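Local coordinates for protein cytochrome c (Shewanella violacea, PDB 6A3L) that probably carries electrons by means of a covalently attached heme c held within a four-helix bundle, at residues L55-F60 with A84-L89; M20-G25 with T43-N48. All blocks are in the same frame, centred on the assembly; numbering follows the deposited sequence.

Interaction 1 (L55-F60 with A84-L89). With HEC (heme c), chain C.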
loop_
_atom_site.group_PDB
_atom_site.type_symbol
_atom_site.label_atom_id
_atom_site.label_comp_id
_atom_site.label_asym_id
_atom_site.label_seq_id
_atom_site.Cartn_x
_atom_site.Cartn_y
_atom_site.Cartn_z
ATOM N N LEU A 55 -0.988 -5.093 -5.246
ATOM C CA LEU A 55 -2.371 -4.628 -5.035
ATOM C C LEU A 55 -3.151 -4.209 -6.279
ATOM O O LEU A 55 -4.324 -4.581 -6.403
ATOM C CB LEU A 55 -2.410 -3.457 -4.049
ATOM C CG LEU A 55 -1.606 -3.700 -2.789
ATOM C CD1 LEU A 55 -1.712 -2.546 -1.784
ATOM C CD2 LEU A 55 -2.051 -5.015 -2.206
ATOM N N PRO A 56 -2.581 -3.409 -7.192
ATOM C CA PRO A 56 -3.435 -2.740 -8.194
ATOM C C PRO A 56 -4.132 -3.677 -9.166
ATOM O O PRO A 56 -5.180 -3.299 -9.709
ATOM C CB PRO A 56 -2.469 -1.800 -8.925
ATOM C CG PRO A 56 -1.122 -2.331 -8.665
ATOM C CD PRO A 56 -1.171 -3.010 -7.329
ATOM N N LEU A 57 -3.597 -4.870 -9.432
ATOM C CA LEU A 57 -4.214 -5.690 -10.473
ATOM C C LEU A 57 -5.689 -5.943 -10.165
ATOM O O LEU A 57 -6.540 -5.844 -11.061
ATOM C CB LEU A 57 -3.468 -7.015 -10.657
ATOM C CG LEU A 57 -3.945 -7.782 -11.916
ATOM C CD1 LEU A 57 -3.791 -6.935 -13.183
ATOM C CD2 LEU A 57 -3.236 -9.111 -12.072
ATOM N N GLU A 58 -6.007 -6.225 -8.898
ATOM C CA GLU A 58 -7.395 -6.437 -8.467
ATOM C C GLU A 58 -8.311 -5.287 -8.872
ATOM O O GLU A 58 -9.500 -5.502 -9.145
ATOM C CB GLU A 58 -7.432 -6.637 -6.949
ATOM C CG GLU A 58 -8.826 -6.779 -6.350
ATOM C CD GLU A 58 -8.777 -7.108 -4.884
ATOM O OE1 GLU A 58 -7.678 -7.445 -4.410
ATOM O OE2 GLU A 58 -9.823 -7.029 -4.199
ATOM N N GLY A 59 -7.776 -4.065 -8.922
ATOM C CA GLY A 59 -8.551 -2.903 -9.312
ATOM C C GLY A 59 -9.046 -2.903 -10.743
ATOM O O GLY A 59 -9.963 -2.148 -11.069
ATOM N N PHE A 60 -8.442 -3.689 -11.624
ATOM C CA PHE A 60 -8.804 -3.618 -13.036
ATOM C C PHE A 60 -9.940 -4.587 -13.355
ATOM O O PHE A 60 -9.854 -5.457 -14.220
ATOM C CB PHE A 60 -7.571 -3.842 -13.906
ATOM C CG PHE A 60 -6.592 -2.714 -13.804
ATOM C CD1 PHE A 60 -6.788 -1.556 -14.532
ATOM C CD2 PHE A 60 -5.538 -2.774 -12.912
ATOM C CE1 PHE A 60 -5.913 -0.500 -14.412
ATOM C CE2 PHE A 60 -4.664 -1.733 -12.786
ATOM C CZ PHE A 60 -4.847 -0.588 -13.527
ATOM N N ALA A 84 0.426 -10.141 -17.355
ATOM C CA ALA A 84 1.819 -10.564 -17.453
ATOM C C ALA A 84 2.770 -9.430 -17.089
ATOM O O ALA A 84 3.713 -9.623 -16.310
ATOM C CB ALA A 84 2.099 -11.073 -18.863
ATOM N N LYS A 85 2.529 -8.233 -17.626
ATOM C CA LYS A 85 3.381 -7.091 -17.290
ATOM C C LYS A 85 3.332 -6.801 -15.795
ATOM O O LYS A 85 4.359 -6.494 -15.179
ATOM C CB LYS A 85 2.961 -5.859 -18.097
ATOM C CG LYS A 85 3.158 -6.021 -19.614
ATOM C CD LYS A 85 2.737 -4.774 -20.384
ATOM C CE LYS A 85 3.031 -4.914 -21.863
ATOM N NZ LYS A 85 4.475 -5.150 -22.114
ATOM N N MET A 86 2.142 -6.886 -15.197
ATOM C CA MET A 86 2.017 -6.665 -13.761
ATOM C C MET A 86 2.767 -7.730 -12.979
ATOM O O MET A 86 3.449 -7.421 -11.993
ATOM C CB MET A 86 0.541 -6.632 -13.349
ATOM C CG MET A 86 0.342 -6.032 -11.971
ATOM S SD MET A 86 0.691 -4.266 -12.049
ATOM C CE MET A 86 -0.825 -3.666 -12.782
ATOM N N VAL A 87 2.664 -8.991 -13.405
ATOM C CA VAL A 87 3.406 -10.050 -12.723
ATOM C C VAL A 87 4.903 -9.786 -12.810
ATOM O O VAL A 87 5.648 -10.011 -11.843
ATOM C CB VAL A 87 3.051 -11.428 -13.318
ATOM C CG1 VAL A 87 3.890 -12.520 -12.667
ATOM C CG2 VAL A 87 1.580 -11.724 -13.154
ATOM N N SER A 88 5.364 -9.285 -13.968
ATOM C CA SER A 88 6.767 -8.912 -14.120
ATOM C C SER A 88 7.147 -7.772 -13.186
ATOM O O SER A 88 8.251 -7.763 -12.626
ATOM C CB SER A 88 7.058 -8.518 -15.570
ATOM O OG SER A 88 7.372 -9.647 -16.346
ATOM N N LEU A 89 6.263 -6.779 -13.039
ATOM C CA LEU A 89 6.547 -5.710 -12.088
ATOM C C LEU A 89 6.796 -6.289 -10.706
ATOM O O LEU A 89 7.697 -5.843 -9.991
ATOM C CB LEU A 89 5.395 -4.704 -12.043
ATOM C CG LEU A 89 5.509 -3.560 -11.022
ATOM C CD1 LEU A 89 6.624 -2.555 -11.366
ATOM C CD2 LEU A 89 4.196 -2.862 -10.888
HETATM FE FE HEC C . 1.462 2.719 -13.159
HETATM C CHA HEC C . -1.277 4.852 -13.031
HETATM C CHB HEC C . 3.177 4.789 -11.059
HETATM C CHC HEC C . 3.931 0.299 -12.698
HETATM C CHD HEC C . -0.302 0.582 -15.104
HETATM N NA HEC C . 1.011 4.470 -12.222
HETATM C C1A HEC C . -0.153 5.202 -12.331
HETATM C C2A HEC C . 0.037 6.413 -11.587
HETATM C C3A HEC C . 1.255 6.400 -11.036
HETATM C C4A HEC C . 1.899 5.171 -11.421
HETATM C CMA HEC C . 1.880 7.510 -10.153
HETATM C CAA HEC C . -1.019 7.513 -11.431
HETATM C CBA HEC C . -1.943 7.030 -10.300
HETATM C CGA HEC C . -2.820 8.188 -9.904
HETATM O O1A HEC C . -2.345 8.979 -9.058
HETATM O O2A HEC C . -3.955 8.334 -10.430
HETATM N NB HEC C . 3.231 2.530 -12.019
HETATM C C1B HEC C . 3.787 3.579 -11.311
HETATM C C2B HEC C . 5.114 3.186 -10.887
HETATM C C3B HEC C . 5.355 1.942 -11.348
HETATM C C4B HEC C . 4.162 1.506 -12.061
HETATM C CMB HEC C . 6.041 4.116 -10.069
HETATM C CAB HEC C . 6.634 1.085 -11.135
HETATM C CBB HEC C . 7.304 1.125 -9.970
HETATM N NC HEC C . 1.735 0.801 -13.754
HETATM C C1C HEC C . 2.844 0.001 -13.516
HETATM C C2C HEC C . 2.671 -1.225 -14.275
HETATM C C3C HEC C . 1.520 -1.149 -14.968
HETATM C C4C HEC C . 0.904 0.124 -14.629
HETATM C CMC HEC C . 3.712 -2.366 -14.291
HETATM C CAC HEC C . 0.890 -2.204 -15.923
HETATM C CBC HEC C . 1.016 -3.520 -15.706
HETATM N ND HEC C . -0.442 2.732 -13.905
HETATM C C1D HEC C . -0.951 1.729 -14.713
HETATM C C2D HEC C . -2.289 2.099 -15.090
HETATM C C3D HEC C . -2.571 3.283 -14.524
HETATM C C4D HEC C . -1.410 3.705 -13.772
HETATM C CMD HEC C . -3.206 1.246 -15.999
HETATM C CAD HEC C . -3.903 4.064 -14.636
HETATM C CBD HEC C . -4.737 3.948 -13.351
HETATM C CGD HEC C . -6.017 4.739 -13.504
HETATM O O1D HEC C . -5.958 5.988 -13.585
HETATM O O2D HEC C . -7.107 4.128 -13.557
#
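Met-86 leaves its helix with CG anti to the backbone N (chi1 -164°), then bends twice in the same sense, at chi2 (70°) and chi3 (78°), and the thioether curls into the angle between segment 55-60 and the heme. In the cytochrome c' four-helix bundle, this is where the loop after helix 39-53 packs against helix 79-99, beside the heme. No hydrogen bond joins the two segments; different atoms of the one Met-86 side chain meet Leu-57, Pro-56 and Phe-60. CG of Met-86 lies 4.1 Å from CB of Leu-57, SD is 4.3 Å from CG of Pro-56, and the methyl CE comes to 4.3 Å from CE2 of Phe-60, oblique to the ring. An unbranched, bendable methionine suits a place where three differently shaped apolar groups and a cofactor must be met at once. The turn is held by backbone bonds from Gly-59 N to Pro-56 O and from Phe-60 N to Leu-57 O, and a beta carbon on Gly-59 would probably come close to Pro-56 O. Gly-59 O accepts a hydrogen bond from the heme-binding Arg-13, while Phe-17 of helix 6-31 packs on Pro-56 and Phe-60. Phe-82 meets the Phe-60 ring edge-to-face. One turn beyond Met-86, Leu-89 adds its branched end to the heme pocket, CD2 lying 3.5 Å from the methyl CMC. Phe-60 brings CZ to 3.5 Å from the heme methyl CMD, and the Met-86 methyl CE lies 3.5 Å from heme CBC.

Interaction 2 (M20-G25 with T43-N48). With HEC (heme c), chain C.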
loop_
_atom_site.group_PDB
_atom_site.type_symbol
_atom_site.label_atom_id
_atom_site.label_comp_id
_atom_site.label_asym_id
_atom_site.label_seq_id
_atom_site.Cartn_x
_atom_site.Cartn_y
_atom_site.Cartn_z
ATOM N N MET A 20 2.941 3.578 -4.573
ATOM C CA MET A 20 4.112 2.921 -5.142
ATOM C C MET A 20 5.057 3.931 -5.777
ATOM O O MET A 20 6.282 3.803 -5.651
ATOM C CB MET A 20 3.663 1.861 -6.147
ATOM C CG MET A 20 4.787 1.085 -6.790
ATOM S SD MET A 20 4.135 -0.470 -7.431
ATOM C CE MET A 20 3.149 0.066 -8.823
ATOM N N ALA A 21 4.511 4.941 -6.467
ATOM C CA ALA A 21 5.357 5.975 -7.067
ATOM C C ALA A 21 6.100 6.771 -6.004
ATOM O O ALA A 21 7.272 7.126 -6.198
ATOM C CB ALA A 21 4.529 6.920 -7.928
ATOM N N HIS A 22 5.435 7.084 -4.880
ATOM C CA HIS A 22 6.125 7.812 -3.819
ATOM C C HIS A 22 7.315 7.015 -3.306
ATOM O O HIS A 22 8.418 7.549 -3.136
ATOM C CB HIS A 22 5.187 8.151 -2.645
ATOM C CG HIS A 22 5.900 8.849 -1.521
ATOM N ND1 HIS A 22 6.404 8.177 -0.424
ATOM C CD2 HIS A 22 6.241 10.149 -1.353
ATOM C CE1 HIS A 22 7.002 9.040 0.383
ATOM N NE2 HIS A 22 6.922 10.243 -0.160
ATOM N N ASN A 23 7.107 5.730 -3.043
ATOM C CA ASN A 23 8.196 4.924 -2.510
ATOM C C ASN A 23 9.278 4.676 -3.555
ATOM O O ASN A 23 10.468 4.662 -3.221
ATOM C CB ASN A 23 7.638 3.621 -1.957
ATOM C CG ASN A 23 6.940 3.830 -0.627
ATOM O OD1 ASN A 23 7.558 3.716 0.430
ATOM N ND2 ASN A 23 5.660 4.201 -0.681
ATOM N N PHE A 24 8.892 4.437 -4.812
ATOM C CA PHE A 24 9.895 4.204 -5.845
ATOM C C PHE A 24 10.784 5.429 -6.059
ATOM O O PHE A 24 12.013 5.307 -6.158
ATOM C CB PHE A 24 9.212 3.806 -7.148
ATOM C CG PHE A 24 10.157 3.284 -8.201
ATOM C CD1 PHE A 24 10.747 2.036 -8.065
ATOM C CD2 PHE A 24 10.425 4.025 -9.345
ATOM C CE1 PHE A 24 11.616 1.553 -9.051
ATOM C CE2 PHE A 24 11.276 3.537 -10.323
ATOM C CZ PHE A 24 11.865 2.299 -10.176
ATOM N N GLY A 25 10.185 6.620 -6.126
ATOM C CA GLY A 25 10.964 7.823 -6.382
ATOM C C GLY A 25 12.018 8.114 -5.330
ATOM O O GLY A 25 13.080 8.664 -5.648
ATOM N N THR A 43 16.019 -0.146 1.699
ATOM C CA THR A 43 15.381 -1.455 1.806
ATOM C C THR A 43 13.915 -1.322 2.225
ATOM O O THR A 43 13.049 -2.066 1.747
ATOM C CB THR A 43 16.153 -2.320 2.798
ATOM O OG1 THR A 43 17.484 -2.498 2.323
ATOM C CG2 THR A 43 15.523 -3.678 2.953
ATOM N N MET A 44 13.618 -0.378 3.118
ATOM C CA MET A 44 12.223 -0.133 3.473
ATOM C C MET A 44 11.418 0.294 2.257
ATOM O O MET A 44 10.297 -0.185 2.051
ATOM C CB MET A 44 12.127 0.929 4.558
ATOM C CG MET A 44 10.704 1.454 4.721
ATOM S SD MET A 44 10.744 3.014 5.604
ATOM C CE MET A 44 11.450 2.441 7.167
ATOM N N ARG A 45 11.968 1.218 1.457
ATOM C CA ARG A 45 11.347 1.591 0.188
ATOM C C ARG A 45 11.171 0.386 -0.732
ATOM O O ARG A 45 10.108 0.214 -1.339
ATOM C CB ARG A 45 12.188 2.652 -0.515
ATOM C CG ARG A 45 12.338 3.915 0.300
ATOM C CD ARG A 45 10.992 4.581 0.469
ATOM N NE ARG A 45 11.083 5.820 1.228
ATOM C CZ ARG A 45 10.067 6.345 1.900
ATOM N NH1 ARG A 45 8.904 5.731 1.908
ATOM N NH2 ARG A 45 10.220 7.469 2.566
ATOM N N ALA A 46 12.180 -0.486 -0.804
ATOM C CA ALA A 46 12.061 -1.695 -1.616
ATOM C C ALA A 46 10.956 -2.597 -1.097
ATOM O O ALA A 46 10.164 -3.146 -1.872
ATOM C CB ALA A 46 13.386 -2.461 -1.628
ATOM N N GLU A 47 10.916 -2.788 0.218
ATOM C CA GLU A 47 9.862 -3.602 0.795
ATOM C C GLU A 47 8.512 -3.044 0.409
ATOM O O GLU A 47 7.622 -3.789 -0.022
ATOM C CB GLU A 47 10.024 -3.644 2.315
ATOM C CG GLU A 47 10.908 -4.777 2.803
ATOM C CD GLU A 47 11.170 -4.723 4.296
ATOM O OE1 GLU A 47 10.587 -3.852 4.971
ATOM O OE2 GLU A 47 11.977 -5.543 4.786
ATOM N N ASN A 48 8.364 -1.719 0.500
ATOM C CA ASN A 48 7.073 -1.102 0.226
ATOM C C ASN A 48 6.650 -1.328 -1.217
ATOM O O ASN A 48 5.523 -1.771 -1.476
ATOM C CB ASN A 48 7.113 0.389 0.573
ATOM C CG ASN A 48 7.263 0.634 2.080
ATOM O OD1 ASN A 48 7.178 -0.300 2.870
ATOM N ND2 ASN A 48 7.423 1.894 2.479
HETATM FE FE HEC C . 1.462 2.719 -13.159
HETATM C CHA HEC C . -1.277 4.852 -13.031
HETATM C CHB HEC C . 3.177 4.789 -11.059
HETATM C CHC HEC C . 3.931 0.299 -12.698
HETATM C CHD HEC C . -0.302 0.582 -15.104
HETATM N NA HEC C . 1.011 4.470 -12.222
HETATM C C1A HEC C . -0.153 5.202 -12.331
HETATM C C2A HEC C . 0.037 6.413 -11.587
HETATM C C3A HEC C . 1.255 6.400 -11.036
HETATM C C4A HEC C . 1.899 5.171 -11.421
HETATM C CMA HEC C . 1.880 7.510 -10.153
HETATM C CAA HEC C . -1.019 7.513 -11.431
HETATM C CBA HEC C . -1.943 7.030 -10.300
HETATM C CGA HEC C . -2.820 8.188 -9.904
HETATM O O1A HEC C . -2.345 8.979 -9.058
HETATM O O2A HEC C . -3.955 8.334 -10.430
HETATM N NB HEC C . 3.231 2.530 -12.019
HETATM C C1B HEC C . 3.787 3.579 -11.311
HETATM C C2B HEC C . 5.114 3.186 -10.887
HETATM C C3B HEC C . 5.355 1.942 -11.348
HETATM C C4B HEC C . 4.162 1.506 -12.061
HETATM C CMB HEC C . 6.041 4.116 -10.069
HETATM C CAB HEC C . 6.634 1.085 -11.135
HETATM C CBB HEC C . 7.304 1.125 -9.970
HETATM N NC HEC C . 1.735 0.801 -13.754
HETATM C C1C HEC C . 2.844 0.001 -13.516
HETATM C C2C HEC C . 2.671 -1.225 -14.275
HETATM C C3C HEC C . 1.520 -1.149 -14.968
HETATM C C4C HEC C . 0.904 0.124 -14.629
HETATM C CMC HEC C . 3.712 -2.366 -14.291
HETATM C CAC HEC C . 0.890 -2.204 -15.923
HETATM C CBC HEC C . 1.016 -3.520 -15.706
HETATM N ND HEC C . -0.442 2.732 -13.905
HETATM C C1D HEC C . -0.951 1.729 -14.713
HETATM C C2D HEC C . -2.289 2.099 -15.090
HETATM C C3D HEC C . -2.571 3.283 -14.524
HETATM C C4D HEC C . -1.410 3.705 -13.772
HETATM C CMD HEC C . -3.206 1.246 -15.999
HETATM C CAD HEC C . -3.903 4.064 -14.636
HETATM C CBD HEC C . -4.737 3.948 -13.351
HETATM C CGD HEC C . -6.017 4.739 -13.504
HETATM O O1D HEC C . -5.958 5.988 -13.585
HETATM O O2D HEC C . -7.107 4.128 -13.557
#
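Asn-23 OD1 is gripped by two donors from helix 39-53, Asn-48 ND2 at 2.7 Å and Arg-45 NH1 at 2.8 Å. The hydrogen bond from Asn-48 is almost straight (171°), with OD1 in the plane of the Asn-48 amide; the arginine bond is more bent, with OD1 at the edge of the guanidinium. Both donors stand well out of the carbonyl plane of Asn-23, on opposite faces of it, so the amide is held from above and below. Its ND2 gives hydrogen bonds to Leu-19 O and to Tyr-12 OH of the second subunit, which uses both ends of a buried amide and explains why asparagine suits the place. Arg-45 turns back at chi2 (-65°), laying CD 3.7 Å from the backbone O of Asn-23. Its NE pairs with Asp-26 and NH2 with Glu-58 of the second subunit. A leucine in place of this arginine would probably leave these two carboxylates without their basic mate and the Asn-23 amide without one of the groups fixing its rotation. Segments 20-25 and 43-48 run roughly antiparallel (151°), their axes 8.7 Å apart at closest approach, as neighbours in the four-helix bundle of cytochromes c'. His-22, its ring nearly perpendicular to the guanidinium, places CE1 4.1 Å from Arg-45 NH1 and stacks on Phe-3 of the second subunit. On the heme side, the Ala-21 methyl CB fits against heme CMA at 3.5 Å, Met-20 CE rests 3.7 Å from heme C4B, and a face of the Phe-24 ring is turned to heme CBB.

In the fold
Interactions 1 and 2 lie on opposite sides of the chain's centre, their own centres about 16 Å apart, yet each has residues in the heme pocket: Phe-60, Lys-85, Met-86 and Leu-89 in one, Met-20, Ala-21 and Phe-24 in the other. They meet directly where Leu-89 CD2 of interaction 1 packs 3.7 Å from Met-20 CE of interaction 2, beside the porphyrin whose iron is bound by His-123. The first contact is apolar throughout; the second puts its polar groups toward the dimer interface and its apolar ones toward the heme. The subunits also cross-connect them, since Glu-58 of segment 55-60 forms a salt bridge with Arg-45 of interaction 2 in the other subunit, and Leu-55 packs on Asn-48 there.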